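Local coordinates for DUF2235 domain-containing protein (Pseudomonas aeruginosa, PDB 4O5P), which probably acts as a type VI secretion phospholipase effector (Tle1), hydrolysing phospholipids through an alpha/beta-hydrolase catalytic domain, at residues 75-80 with 115-120; 156-161 with 207-212; 398-403 with 448-453; 614-619 with 773-778. All blocks are in the same frame, centred on the assembly; numbering follows the deposited sequence.

Contact 1: 75-80 with 115-120; sequences NNNDKA and YCPGVG
The loop 75-77 runs roughly against the direction of 115-120, and two backbone bonds tie them: Asn75 N gives to Val119 O at 3.0 Å, and Gly118 N gives to Asn76 O at 2.7 Å. Where the loop turns into helix 78-81, Tyr115 stands up from the end of strand 111-116. Its OH accepts from Asp78 N (2.9 Å) in a clearly bent bond, with an N-H...O angle of 138°, and the same oxygen is hydrogen-bonded to Asp72 OD2. Asp78 CB rests obliquely against the ring, 3.5 Å from Tyr115 CZ, while the carboxylate of Asp78 reaches His97 instead. Asn77 is the N-cap: with CG turned away from the backbone N (chi1 180°), its OD1 meets Ala80 N at 2.9 Å almost in line. That leaves ND2 alongside Pro117, 3.6 Å from Pro117 CB. Two main-chain bonds and the Tyr115 hydroxyl, with Lys564 and Asp81 taking Asn75 O and Asn77 N, would hold this largely buried loop in a defined shape; the Asn76 side chain lies near, without touching, what is probably a Ser-His-Asp triad.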
# COMPACT_ATOMS: atom_id res chain seq x y z
N ASN A 75 1.02 4.34 6.57
CA ASN A 75 1.57 4.83 7.84
C ASN A 75 3.07 5.09 7.80
O ASN A 75 3.71 5.21 8.85
CB ASN A 75 1.22 3.91 9.01
CG ASN A 75 1.25 4.63 10.35
OD1 ASN A 75 0.70 5.73 10.48
ND2 ASN A 75 1.89 4.02 11.34
N ASN A 76 3.64 5.16 6.60
CA ASN A 76 5.04 5.55 6.46
C ASN A 76 5.20 7.02 6.10
O ASN A 76 4.67 7.49 5.09
CB ASN A 76 5.71 4.72 5.36
CG ASN A 76 5.63 3.24 5.62
OD1 ASN A 76 4.80 2.56 5.03
ND2 ASN A 76 6.48 2.74 6.50
N ASN A 77 5.97 7.74 6.91
CA ASN A 77 6.24 9.15 6.66
C ASN A 77 7.71 9.42 6.91
O ASN A 77 8.17 9.27 8.04
CB ASN A 77 5.38 10.01 7.59
CG ASN A 77 5.60 11.49 7.40
OD1 ASN A 77 6.63 12.02 7.79
ND2 ASN A 77 4.62 12.17 6.81
N ASP A 78 8.45 9.80 5.86
CA ASP A 78 9.90 9.91 5.96
C ASP A 78 10.37 10.90 7.02
O ASP A 78 11.23 10.57 7.83
CB ASP A 78 10.53 10.26 4.60
CG ASP A 78 12.04 10.15 4.61
OD1 ASP A 78 12.57 9.36 5.42
OD2 ASP A 78 12.72 10.83 3.81
N LYS A 79 9.79 12.10 7.03
CA LYS A 79 10.12 13.13 8.03
C LYS A 79 9.99 12.56 9.44
O LYS A 79 10.92 12.64 10.25
CB LYS A 79 9.19 14.34 7.89
CG LYS A 79 9.27 15.10 6.56
CD LYS A 79 8.26 16.26 6.54
CE LYS A 79 8.33 17.07 5.25
NZ LYS A 79 9.69 17.59 4.97
N ALA A 80 8.83 11.98 9.73
CA ALA A 80 8.56 11.42 11.05
C ALA A 80 9.47 10.22 11.38
O ALA A 80 10.20 10.23 12.38
CB ALA A 80 7.11 11.01 11.15
N TYR A 115 9.01 13.08 -3.25
CA TYR A 115 8.60 12.08 -2.26
C TYR A 115 7.18 12.34 -1.82
O TYR A 115 6.83 13.47 -1.49
CB TYR A 115 9.52 12.12 -1.03
CG TYR A 115 8.98 11.30 0.13
CD1 TYR A 115 9.15 9.91 0.16
CD2 TYR A 115 8.28 11.90 1.17
CE1 TYR A 115 8.64 9.15 1.21
CE2 TYR A 115 7.77 11.15 2.21
CZ TYR A 115 7.94 9.79 2.23
OH TYR A 115 7.45 9.05 3.28
N CYS A 116 6.37 11.30 -1.78
CA CYS A 116 5.01 11.43 -1.28
C CYS A 116 4.82 10.56 -0.02
O CYS A 116 4.96 9.34 -0.08
CB CYS A 116 4.03 11.03 -2.38
SG CYS A 116 2.31 11.14 -1.92
N PRO A 117 4.49 11.20 1.13
CA PRO A 117 4.22 10.45 2.37
C PRO A 117 3.07 9.47 2.23
O PRO A 117 2.17 9.65 1.41
CB PRO A 117 3.83 11.54 3.38
CG PRO A 117 3.62 12.79 2.58
CD PRO A 117 4.41 12.66 1.33
N GLY A 118 3.09 8.44 3.08
CA GLY A 118 2.04 7.44 3.05
C GLY A 118 0.70 7.91 3.58
O GLY A 118 0.61 8.86 4.37
N VAL A 119 -0.36 7.23 3.15
CA VAL A 119 -1.70 7.51 3.64
C VAL A 119 -1.73 7.28 5.14
O VAL A 119 -1.01 6.41 5.65
CB VAL A 119 -2.75 6.62 2.98
CG1 VAL A 119 -2.98 7.04 1.54
CG2 VAL A 119 -2.34 5.14 3.07
N GLY A 120 -2.53 8.07 5.84
CA GLY A 120 -2.63 7.95 7.28
C GLY A 120 -1.62 8.83 8.00
O GLY A 120 -1.60 8.90 9.24

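Contact 2: 156-161 with 207-212; sequences ALFYTL and LKELEE
Leu210 pushes its two methyl groups into the side of helix 139-162, where Leu157, Phe158 and Leu161 receive them. The segments of the two helices run broadly the same way, crossing at 32°, with axes 10.5 Å from each other at closest approach. Leu210 CG lies opposite its carbonyl carbon (chi1 -63°), which sends the methyls toward Leu157 and Phe158. Packing is tightest at Leu157: its CD2 lies 3.7 Å from Leu210 CD1, and the two side chains lie alongside, running opposite ways, so that Leu157 CD2 also comes within 3.9 Å of Leu210 CB. The other branch, Leu210 CD2, meets the rim of Phe158, near the ring plane and 4.1 Å from Phe158 CD1, with the side chains crossing at about a right angle. Leu161 comes in one turn further on, its CD1 3.8 Å from the backbone Leu210 O. Toward solvent the contact thins. Glu209 only brings OE1 to 4.5 Å from Phe158 CE1, again at the ring edge, and its OE2 makes a long, weak ion pair with Lys206. The side-chain packing is mainly apolar and centred on Leu210. On another face of helix 139-162, Ala156 and Thr160 lie on Phe112 of strand 111-116, and Thr160 and Leu157 touch Ile65 of strand 62-71. Helix 139-162 thus packs directly on the central sheet, and helix 195-219 adds a further layer against it.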
# COMPACT_ATOMS: atom_id res chain seq x y z
N ALA A 156 8.04 19.85 -12.56
CA ALA A 156 9.35 19.56 -13.15
C ALA A 156 9.52 20.27 -14.50
O ALA A 156 10.57 20.88 -14.74
CB ALA A 156 9.56 18.06 -13.29
N LEU A 157 8.51 20.18 -15.36
CA LEU A 157 8.61 20.87 -16.66
C LEU A 157 8.66 22.39 -16.46
O LEU A 157 9.48 23.08 -17.05
CB LEU A 157 7.43 20.49 -17.57
CG LEU A 157 7.56 20.80 -19.07
CD1 LEU A 157 8.92 20.35 -19.61
CD2 LEU A 157 6.44 20.15 -19.87
N PHE A 158 7.76 22.88 -15.60
CA PHE A 158 7.63 24.30 -15.28
C PHE A 158 8.96 24.86 -14.84
O PHE A 158 9.35 25.95 -15.27
CB PHE A 158 6.60 24.45 -14.16
CG PHE A 158 6.12 25.86 -13.94
CD1 PHE A 158 5.16 26.42 -14.77
CD2 PHE A 158 6.60 26.60 -12.86
CE1 PHE A 158 4.70 27.71 -14.55
CE2 PHE A 158 6.14 27.90 -12.64
CZ PHE A 158 5.19 28.45 -13.49
N TYR A 159 9.67 24.14 -13.98
CA TYR A 159 10.98 24.59 -13.54
C TYR A 159 11.98 24.50 -14.67
O TYR A 159 12.84 25.36 -14.82
CB TYR A 159 11.51 23.79 -12.35
CG TYR A 159 12.79 24.35 -11.76
CD1 TYR A 159 14.04 23.98 -12.26
CD2 TYR A 159 12.76 25.25 -10.71
CE1 TYR A 159 15.21 24.49 -11.73
CE2 TYR A 159 13.91 25.77 -10.17
CZ TYR A 159 15.13 25.39 -10.68
OH TYR A 159 16.28 25.90 -10.14
N THR A 160 11.86 23.43 -15.46
CA THR A 160 12.78 23.25 -16.57
C THR A 160 12.75 24.46 -17.50
O THR A 160 13.79 24.98 -17.88
CB THR A 160 12.48 21.97 -17.35
OG1 THR A 160 12.63 20.83 -16.48
CG2 THR A 160 13.44 21.82 -18.51
N LEU A 161 11.54 24.94 -17.81
CA LEU A 161 11.38 26.02 -18.79
C LEU A 161 11.47 27.43 -18.19
O LEU A 161 12.11 28.31 -18.77
CB LEU A 161 10.04 25.86 -19.52
CG LEU A 161 9.91 24.55 -20.30
CD1 LEU A 161 8.48 24.31 -20.81
CD2 LEU A 161 10.88 24.52 -21.45
N LEU A 207 -0.59 22.46 -19.07
CA LEU A 207 -0.03 21.68 -20.19
C LEU A 207 0.02 22.50 -21.48
O LEU A 207 0.92 22.34 -22.29
CB LEU A 207 -0.81 20.39 -20.44
CG LEU A 207 -0.79 19.37 -19.31
CD1 LEU A 207 -1.68 18.19 -19.64
CD2 LEU A 207 0.64 18.91 -19.04
N LYS A 208 -0.96 23.37 -21.67
CA LYS A 208 -0.98 24.20 -22.87
C LYS A 208 0.07 25.29 -22.77
O LYS A 208 0.78 25.54 -23.75
CB LYS A 208 -2.37 24.77 -23.12
CG LYS A 208 -3.34 23.72 -23.66
CD LYS A 208 -4.74 24.27 -23.85
CE LYS A 208 -5.68 23.18 -24.36
NZ LYS A 208 -7.10 23.47 -24.00
N GLU A 209 0.18 25.93 -21.60
CA GLU A 209 1.21 26.95 -21.38
C GLU A 209 2.56 26.35 -21.69
O GLU A 209 3.39 26.95 -22.37
CB GLU A 209 1.25 27.39 -19.92
CG GLU A 209 0.23 28.42 -19.48
CD GLU A 209 0.34 28.70 -17.99
OE1 GLU A 209 1.48 28.74 -17.47
OE2 GLU A 209 -0.71 28.87 -17.34
N LEU A 210 2.79 25.16 -21.16
CA LEU A 210 4.10 24.52 -21.26
C LEU A 210 4.40 24.12 -22.69
O LEU A 210 5.54 24.24 -23.15
CB LEU A 210 4.16 23.29 -20.34
CG LEU A 210 4.00 23.65 -18.86
CD1 LEU A 210 4.27 22.46 -17.94
CD2 LEU A 210 4.87 24.82 -18.49
N GLU A 211 3.37 23.65 -23.39
CA GLU A 211 3.53 23.27 -24.78
C GLU A 211 3.84 24.49 -25.63
O GLU A 211 4.65 24.40 -26.55
CB GLU A 211 2.28 22.58 -25.30
CG GLU A 211 2.51 21.94 -26.65
CD GLU A 211 1.37 21.04 -27.10
OE1 GLU A 211 0.24 21.21 -26.60
OE2 GLU A 211 1.61 20.17 -27.97
N GLU A 212 3.18 25.60 -25.32
CA GLU A 212 3.40 26.88 -25.99
C GLU A 212 4.83 27.34 -25.81
O GLU A 212 5.47 27.77 -26.77
CB GLU A 212 2.48 27.97 -25.40
CG GLU A 212 1.76 28.88 -26.40
CD GLU A 212 2.56 29.20 -27.65
OE1 GLU A 212 3.33 30.18 -27.65
OE2 GLU A 212 2.41 28.47 -28.65

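Contact 3: 398-403 with 448-453; sequences SEFLLS and SVSEEL
With chi1 of 75°, Ser450 OG sits between its own backbone N and carbonyl carbon, facing Phe400, whose chi1 of -62° sets CG beside its backbone N and brings the ring round to Ser450 although the CB bond points away. Ser450 OG comes to 3.2 Å from Phe400 CD1, and Ser450 CB makes an off-centre CH-pi contact, 4.2 Å from the ring centroid. Glu452 OE2 passes the same ring obliquely, with ring and carboxylate planes 46° apart. Glu399 O is gripped twice: firmly by Ser450 N at 3.0 Å, and weakly by Ser450 OG at 3.2 Å. That hydroxyl also accepts from Leu453 N at 3.3 Å, so it is at once a link across the contact and the cap of its own helix. Leu453 spreads its branches along the 399-402 main chain, CD2 lying 3.3 Å from Leu401 O and CD1 4.3 Å from Leu402 CD1. Glu399 CB, on the outer side, touches Ser448 CB at 3.6 Å. The arrangement is a serine N-cap of helix 451-463 docked on a short 3-10 segment: it joins the start of that helix to the loop leading into helix 403-416, whose Gln404 takes up Ser448 O.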
# COMPACT_ATOMS: atom_id res chain seq x y z
N SER A 398 20.39 -1.96 11.53
CA SER A 398 19.54 -1.95 10.36
C SER A 398 20.11 -2.87 9.28
O SER A 398 19.39 -3.28 8.38
CB SER A 398 19.32 -0.52 9.85
OG SER A 398 20.43 0.31 10.14
N GLU A 399 21.40 -3.23 9.40
CA GLU A 399 21.99 -4.21 8.47
C GLU A 399 21.52 -5.65 8.74
O GLU A 399 21.90 -6.58 8.01
CB GLU A 399 23.53 -4.13 8.47
CG GLU A 399 24.22 -4.73 9.70
CD GLU A 399 24.43 -3.71 10.82
OE1 GLU A 399 23.61 -2.77 10.96
OE2 GLU A 399 25.42 -3.87 11.57
N PHE A 400 20.69 -5.84 9.76
CA PHE A 400 20.12 -7.17 10.05
C PHE A 400 18.64 -7.23 9.71
O PHE A 400 17.98 -8.26 9.90
CB PHE A 400 20.34 -7.55 11.51
CG PHE A 400 21.79 -7.67 11.89
CD1 PHE A 400 22.52 -8.82 11.57
CD2 PHE A 400 22.43 -6.64 12.56
CE1 PHE A 400 23.86 -8.93 11.91
CE2 PHE A 400 23.77 -6.74 12.92
CZ PHE A 400 24.49 -7.89 12.59
N LEU A 401 18.12 -6.11 9.22
CA LEU A 401 16.70 -5.95 8.93
C LEU A 401 16.39 -6.66 7.61
O LEU A 401 17.02 -6.37 6.59
CB LEU A 401 16.40 -4.44 8.82
CG LEU A 401 15.18 -3.72 9.39
CD1 LEU A 401 14.71 -4.25 10.73
CD2 LEU A 401 15.47 -2.22 9.49
N LEU A 402 15.41 -7.57 7.64
CA LEU A 402 15.13 -8.40 6.47
C LEU A 402 14.86 -7.57 5.20
O LEU A 402 15.35 -7.89 4.09
CB LEU A 402 13.95 -9.34 6.80
CG LEU A 402 13.48 -10.33 5.74
CD1 LEU A 402 14.63 -11.16 5.19
CD2 LEU A 402 12.42 -11.26 6.35
N SER A 403 14.15 -6.47 5.38
CA SER A 403 13.77 -5.60 4.27
C SER A 403 14.96 -5.02 3.49
O SER A 403 14.77 -4.46 2.42
CB SER A 403 12.90 -4.46 4.78
OG SER A 403 13.52 -3.82 5.88
N SER A 448 22.91 -1.01 3.98
CA SER A 448 23.77 -2.08 4.51
C SER A 448 23.06 -3.44 4.64
O SER A 448 21.93 -3.52 5.12
CB SER A 448 24.31 -1.70 5.89
OG SER A 448 25.32 -0.72 5.81
N VAL A 449 23.75 -4.50 4.22
CA VAL A 449 23.30 -5.87 4.48
C VAL A 449 24.43 -6.65 5.13
O VAL A 449 25.55 -6.65 4.61
CB VAL A 449 22.92 -6.59 3.18
CG1 VAL A 449 22.70 -8.09 3.43
CG2 VAL A 449 21.69 -5.97 2.58
N SER A 450 24.17 -7.31 6.25
CA SER A 450 25.22 -8.06 6.93
C SER A 450 25.27 -9.47 6.36
O SER A 450 24.31 -9.93 5.74
CB SER A 450 24.95 -8.10 8.43
OG SER A 450 23.91 -9.00 8.74
N GLU A 451 26.39 -10.16 6.54
CA GLU A 451 26.47 -11.49 5.96
C GLU A 451 25.56 -12.47 6.69
O GLU A 451 25.09 -13.43 6.10
CB GLU A 451 27.92 -11.99 5.83
CG GLU A 451 28.52 -12.59 7.09
CD GLU A 451 29.87 -13.25 6.81
OE1 GLU A 451 30.55 -12.86 5.83
OE2 GLU A 451 30.25 -14.17 7.58
N GLU A 452 25.27 -12.22 7.97
CA GLU A 452 24.36 -13.10 8.71
C GLU A 452 22.97 -13.03 8.08
O GLU A 452 22.33 -14.06 7.79
CB GLU A 452 24.32 -12.69 10.18
CG GLU A 452 23.42 -13.53 11.08
CD GLU A 452 23.51 -13.11 12.56
OE1 GLU A 452 24.44 -13.57 13.25
OE2 GLU A 452 22.66 -12.30 13.04
N LEU A 453 22.53 -11.80 7.82
CA LEU A 453 21.28 -11.56 7.11
C LEU A 453 21.30 -12.25 5.75
O LEU A 453 20.39 -13.00 5.43
CB LEU A 453 21.01 -10.05 6.97
CG LEU A 453 19.81 -9.67 6.11
CD1 LEU A 453 18.53 -10.29 6.68
CD2 LEU A 453 19.66 -8.16 5.90

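Contact 4: 614-619 with 773-778; sequences INEEDE and RAFTRE
Phe775 lays one ring face against Asn615, the residue that caps helix 616-637, in a contact where the asparagine serves both the ring and the helix. From its first carbon outward, Asn615 CB lies over the ring, 4.0 Å from the Phe775 centroid and close to the normal, as a CH-pi contact. A chi1 of 179° carries CG to the far side from N, and the amide stands nearly upright on the ring, the two planes 81° apart. Its ND2 comes down over the same face, toward the rim, 3.5 Å from Phe775 CD2. OD1 faces the helix, accepting from Asp618 N at 2.9 Å in the carbonyl plane, on a lone pair. The capping bond would fix the amide rotation and with it the position of ND2 above the ring. The ring also leans on the backbone just before the helix: Phe775 CE1 is 3.5 Å from Ile614 C and 3.6 Å from Asn615 N. At the exposed margin, Arg777 adds charge alone. Its NH2 is 4.4 Å from Asp618 OD2, too far for a salt bridge, with no N-H aimed at the oxygen; Asp618 OD2 has its salt bridge with Arg696. Within the Tle1-like C-terminal region, the loop between helices 767-772 and 779-787 thus lies at the junction of strand 609-614 and helix 616-637, while Phe775 also touches Ser698 of the adjacent strand 697-702 and Thr776 bonds to Leu697 through the backbone.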
# COMPACT_ATOMS: atom_id res chain seq x y z
N ILE A 614 -16.18 -13.49 3.09
CA ILE A 614 -15.59 -14.72 2.56
C ILE A 614 -16.54 -15.91 2.79
O ILE A 614 -17.50 -15.83 3.57
CB ILE A 614 -14.23 -15.02 3.19
CG1 ILE A 614 -14.38 -15.25 4.70
CG2 ILE A 614 -13.23 -13.87 2.91
CD1 ILE A 614 -13.07 -15.49 5.39
N ASN A 615 -16.26 -17.03 2.13
CA ASN A 615 -17.16 -18.18 2.14
C ASN A 615 -16.87 -19.11 3.31
O ASN A 615 -15.71 -19.40 3.58
CB ASN A 615 -17.01 -18.95 0.82
CG ASN A 615 -17.89 -20.18 0.75
OD1 ASN A 615 -17.42 -21.30 0.95
ND2 ASN A 615 -19.17 -19.97 0.47
N GLU A 616 -17.91 -19.59 3.99
CA GLU A 616 -17.73 -20.39 5.21
C GLU A 616 -17.04 -21.72 4.95
O GLU A 616 -16.11 -22.11 5.66
CB GLU A 616 -19.06 -20.63 5.93
CG GLU A 616 -19.84 -19.35 6.26
CD GLU A 616 -20.92 -19.05 5.24
OE1 GLU A 616 -20.58 -18.79 4.06
OE2 GLU A 616 -22.12 -19.09 5.62
N GLU A 617 -17.52 -22.42 3.92
CA GLU A 617 -16.91 -23.67 3.47
C GLU A 617 -15.43 -23.49 3.14
O GLU A 617 -14.58 -24.25 3.63
CB GLU A 617 -17.69 -24.23 2.26
CG GLU A 617 -19.03 -24.93 2.61
CD GLU A 617 -20.09 -23.97 3.15
OE1 GLU A 617 -20.34 -22.91 2.53
OE2 GLU A 617 -20.70 -24.28 4.21
N ASP A 618 -15.12 -22.50 2.31
CA ASP A 618 -13.72 -22.23 1.91
C ASP A 618 -12.84 -21.86 3.11
O ASP A 618 -11.67 -22.22 3.14
CB ASP A 618 -13.64 -21.11 0.87
CG ASP A 618 -14.41 -21.41 -0.41
OD1 ASP A 618 -14.90 -22.55 -0.60
OD2 ASP A 618 -14.52 -20.50 -1.25
N GLU A 619 -13.41 -21.12 4.06
CA GLU A 619 -12.70 -20.72 5.27
C GLU A 619 -12.35 -21.96 6.10
O GLU A 619 -11.23 -22.08 6.66
CB GLU A 619 -13.61 -19.78 6.08
CG GLU A 619 -12.91 -19.07 7.21
CD GLU A 619 -13.78 -18.05 7.91
OE1 GLU A 619 -15.01 -18.05 7.68
OE2 GLU A 619 -13.24 -17.26 8.72
N ARG A 773 -24.66 -10.99 -5.27
CA ARG A 773 -23.97 -11.37 -4.04
C ARG A 773 -23.21 -12.69 -4.13
O ARG A 773 -22.60 -13.13 -3.14
CB ARG A 773 -24.98 -11.47 -2.89
CG ARG A 773 -25.53 -10.14 -2.39
CD ARG A 773 -25.63 -10.12 -0.87
NE ARG A 773 -26.76 -10.91 -0.39
CZ ARG A 773 -26.68 -11.82 0.57
NH1 ARG A 773 -25.54 -12.07 1.19
NH2 ARG A 773 -27.77 -12.48 0.92
N ALA A 774 -23.27 -13.34 -5.28
CA ALA A 774 -22.71 -14.69 -5.44
C ALA A 774 -21.23 -14.73 -5.09
O ALA A 774 -20.48 -13.82 -5.45
CB ALA A 774 -22.93 -15.20 -6.87
N PHE A 775 -20.82 -15.79 -4.41
CA PHE A 775 -19.40 -16.01 -4.15
C PHE A 775 -18.69 -16.40 -5.44
O PHE A 775 -18.97 -17.45 -6.02
CB PHE A 775 -19.23 -17.13 -3.11
CG PHE A 775 -19.52 -16.71 -1.70
CD1 PHE A 775 -18.64 -15.88 -1.01
CD2 PHE A 775 -20.66 -17.16 -1.06
CE1 PHE A 775 -18.92 -15.50 0.29
CE2 PHE A 775 -20.94 -16.79 0.24
CZ PHE A 775 -20.07 -15.96 0.91
N THR A 776 -17.77 -15.56 -5.91
CA THR A 776 -17.00 -15.87 -7.11
C THR A 776 -15.53 -15.49 -6.96
O THR A 776 -15.18 -14.70 -6.08
CB THR A 776 -17.52 -15.14 -8.36
OG1 THR A 776 -16.94 -13.83 -8.42
CG2 THR A 776 -19.03 -15.05 -8.35
N ARG A 777 -14.70 -16.03 -7.84
CA ARG A 777 -13.30 -15.61 -7.94
C ARG A 777 -13.10 -14.52 -8.99
O ARG A 777 -11.97 -14.23 -9.40
CB ARG A 777 -12.40 -16.80 -8.23
CG ARG A 777 -12.17 -17.67 -7.00
CD ARG A 777 -11.10 -18.72 -7.22
NE ARG A 777 -11.00 -19.59 -6.05
CZ ARG A 777 -11.89 -20.53 -5.74
NH1 ARG A 777 -12.93 -20.76 -6.54
NH2 ARG A 777 -11.74 -21.26 -4.64
N GLU A 778 -14.19 -13.91 -9.45
CA GLU A 778 -14.03 -12.71 -10.26
C GLU A 778 -14.76 -11.55 -9.62
O GLU A 778 -15.74 -11.05 -10.17
CB GLU A 778 -14.55 -12.93 -11.67
CG GLU A 778 -13.94 -14.11 -12.38
CD GLU A 778 -14.99 -15.14 -12.69
OE1 GLU A 778 -15.12 -16.09 -11.88
OE2 GLU A 778 -15.69 -14.99 -13.72

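In the fold
Contact 1 is the most central and most buried of the four and the richest in hydrogen bonds, as suits a loop following strand 111-116 of the central sheet. Contact 2 lies farthest out, about 28 Å from contact 1 between centres, and is mainly apolar, with no hydrogen bond between the segments; strand 111-116 of the one and helix 139-162 of the other are successive elements of the chain. Contacts 3 and 4, both partly buried, are about 40 Å apart between centres, yet each sets an aromatic ring against a helix-capping side chain: contact 3 adds hydrogen bonds across the interface, whereas contact 4 relies on the ring face. Contacts 2 and 4 lie on opposite sides of the chain's centre.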